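Local coordinates for telomere length regulator taz1 (Schizosaccharomyces pombe, PDB 4ZMK), which binds double-stranded telomeric DNA and regulates telomere length, this piece being the domain through which two copies of the protein pair, at residues S12-E17 / L61-K66. Numbering follows the deposited sequence.
Sequences SIDNTE and LKSRAK
R64 lies against the backbone of I13, D14 and N15, a worked example of how one arginine can tie an irregular loop to a helix. R64 CB packs 3.7 Å from D14 CA. CG, set anti to the backbone N (chi1 173°), starts an extended chain that runs past the I13 carbonyl, R64 CD coming within 3.1 Å of I13 O. At the tip, R64 NH1 gives a fairly straight bond to I13 O (2.8 Å, 156° at the hydrogen), which sits at the guanidinium edge in its plane. R64 NH1 also makes a longer, more bent bond to N15 O (3.2 Å), reaching that oxygen from above its carbonyl plane. NH2 turns to I18 O and, in a salt bridge, to E20 of the second subunit. The loop links helix 3-7 to helix 20-40, which with helix 44-70 forms the hairpin of this dimerization domain, and the arginine joins loop, helix and dimer interface at once. A lysine in its place, with one ammonium for the two-sided guanidinium, would probably leave at least one of I13 O, N15 O, I18 O and E20 of the second subunit without its mate. S12 to N15 form a type I beta turn, and within it D14 CA lies 3.8 Å from R64 CA. In one of two conformers, S63 OG donates to D14 OD2 (2.9 Å) from the anti side, somewhat out of the carboxylate plane, a bond therefore less certain. On the buried flank, I13 CD1 meets L61 CD2 at 3.8 Å, and both side chains also touch V27 of helix 20-40.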
loop_
_atom_site.group_PDB
_atom_site.type_symbol
_atom_site.label_atom_id
_atom_site.label_comp_id
_atom_site.label_asym_id
_atom_site.label_seq_id
_atom_site.Cartn_x
_atom_site.Cartn_y
_atom_site.Cartn_z
ATOM N N SER A 12 -10.769 9.790 -4.340
ATOM C CA SER A 12 -10.975 9.633 -5.782
ATOM C C SER A 12 -10.182 8.478 -6.375
ATOM O O SER A 12 -10.181 8.304 -7.584
ATOM C CB SER A 12 -10.601 10.916 -6.542
ATOM O OG SER A 12 -11.471 11.987 -6.232
ATOM N N ILE A 13 -9.509 7.689 -5.544
ATOM C CA ILE A 13 -8.545 6.737 -6.083
ATOM C C ILE A 13 -9.205 5.623 -6.899
ATOM O O ILE A 13 -8.543 4.946 -7.674
ATOM C CB ILE A 13 -7.673 6.124 -4.967
ATOM C CG1 ILE A 13 -6.380 5.561 -5.567
ATOM C CG2 ILE A 13 -8.440 5.081 -4.189
ATOM C CD1 ILE A 13 -5.338 5.216 -4.550
ATOM N N ASP A 14 -10.514 5.452 -6.767
ATOM C CA ASP A 14 -11.183 4.404 -7.529
ATOM C C ASP A 14 -11.904 4.981 -8.738
ATOM O O ASP A 14 -12.710 4.303 -9.375
ATOM C CB ASP A 14 -12.157 3.618 -6.648
ATOM C CG ASP A 14 -13.210 4.490 -6.025
ATOM O OD1 ASP A 14 -12.979 5.713 -5.904
ATOM O OD2 ASP A 14 -14.267 3.944 -5.644
ATOM N N ASN A 15 -11.601 6.239 -9.045
ATOM C CA ASN A 15 -12.046 6.876 -10.280
ATOM C C ASN A 15 -11.137 6.422 -11.407
ATOM O O ASN A 15 -9.930 6.623 -11.342
ATOM C CB ASN A 15 -12.026 8.406 -10.136
ATOM C CG ASN A 15 -12.537 9.145 -11.378
ATOM O OD1 ASN A 15 -12.549 8.614 -12.490
ATOM N ND2 ASN A 15 -12.939 10.396 -11.183
ATOM N N THR A 16 -11.711 5.812 -12.437
ATOM C CA THR A 16 -10.907 5.245 -13.513
ATOM C C THR A 16 -10.271 6.299 -14.420
ATOM O O THR A 16 -9.403 5.973 -15.233
ATOM C CB THR A 16 -11.737 4.303 -14.393
ATOM O OG1 THR A 16 -12.754 5.058 -15.058
ATOM C CG2 THR A 16 -12.377 3.193 -13.554
ATOM N N GLU A 17 -10.698 7.554 -14.297
ATOM C CA GLU A 17 -10.104 8.623 -15.093
ATOM C C GLU A 17 -8.691 8.924 -14.595
ATOM O O GLU A 17 -7.887 9.516 -15.313
ATOM C CB GLU A 17 -10.971 9.889 -15.061
ATOM C CG GLU A 17 -10.675 10.872 -16.195
ATOM C CD GLU A 17 -11.678 12.016 -16.280
ATOM O OE1 GLU A 17 -12.549 12.123 -15.391
ATOM O OE2 GLU A 17 -11.599 12.810 -17.243
ATOM N N LEU A 61 -8.122 0.206 -2.904
ATOM C CA LEU A 61 -7.491 -0.391 -4.081
ATOM C C LEU A 61 -8.343 -1.543 -4.639
ATOM O O LEU A 61 -8.380 -1.786 -5.845
ATOM C CB LEU A 61 -6.071 -0.849 -3.739
ATOM C CG LEU A 61 -5.131 0.323 -3.409
ATOM C CD1 LEU A 61 -3.703 -0.126 -3.322
ATOM C CD2 LEU A 61 -5.272 1.409 -4.469
ATOM N N LYS A 62 -9.042 -2.242 -3.758
ATOM C CA LYS A 62 -9.995 -3.258 -4.182
ATOM C C LYS A 62 -11.135 -2.593 -4.946
ATOM O O LYS A 62 -11.598 -3.105 -5.962
ATOM C CB LYS A 62 -10.530 -4.039 -2.978
ATOM C CG LYS A 62 -9.471 -4.853 -2.242
ATOM C CD LYS A 62 -10.040 -5.500 -0.980
ATOM C CE LYS A 62 -8.951 -6.212 -0.185
ATOM N NZ LYS A 62 -9.437 -6.818 1.085
ATOM N N SER A 63 -11.576 -1.439 -4.454
ATOM C CA SER A 63 -12.622 -0.677 -5.117
ATOM C C SER A 63 -12.137 -0.184 -6.478
ATOM O O SER A 63 -12.862 -0.245 -7.467
ATOM C CB SER A 63 -13.061 0.500 -4.249
ATOM O OG SER A 63 -14.143 1.201 -4.837
ATOM N N ARG A 64 -10.903 0.301 -6.525
ATOM C CA ARG A 64 -10.338 0.752 -7.788
ATOM C C ARG A 64 -10.230 -0.406 -8.778
ATOM O O ARG A 64 -10.620 -0.277 -9.928
ATOM C CB ARG A 64 -8.969 1.399 -7.571
ATOM C CG ARG A 64 -8.264 1.745 -8.867
ATOM C CD ARG A 64 -6.962 2.485 -8.654
ATOM N NE ARG A 64 -6.357 2.781 -9.941
ATOM C CZ ARG A 64 -6.699 3.817 -10.697
ATOM N NH1 ARG A 64 -7.628 4.673 -10.280
ATOM N NH2 ARG A 64 -6.112 3.996 -11.869
ATOM N N ALA A 65 -9.706 -1.540 -8.323
ATOM C CA ALA A 65 -9.616 -2.749 -9.152
ATOM C C ALA A 65 -10.964 -3.151 -9.733
ATOM O O ALA A 65 -11.059 -3.540 -10.897
ATOM C CB ALA A 65 -9.040 -3.903 -8.353
ATOM N N LYS A 66 -12.008 -3.065 -8.918
ATOM C CA LYS A 66 -13.359 -3.323 -9.395
ATOM C C LYS A 66 -13.762 -2.346 -10.513
ATOM O O LYS A 66 -14.171 -2.768 -11.588
ATOM C CB LYS A 66 -14.357 -3.241 -8.247
ATOM C CG LYS A 66 -15.777 -3.490 -8.701
ATOM C CD LYS A 66 -16.789 -3.358 -7.588
ATOM C CE LYS A 66 -18.129 -3.885 -8.080
ATOM N NZ LYS A 66 -19.104 -4.069 -6.992
#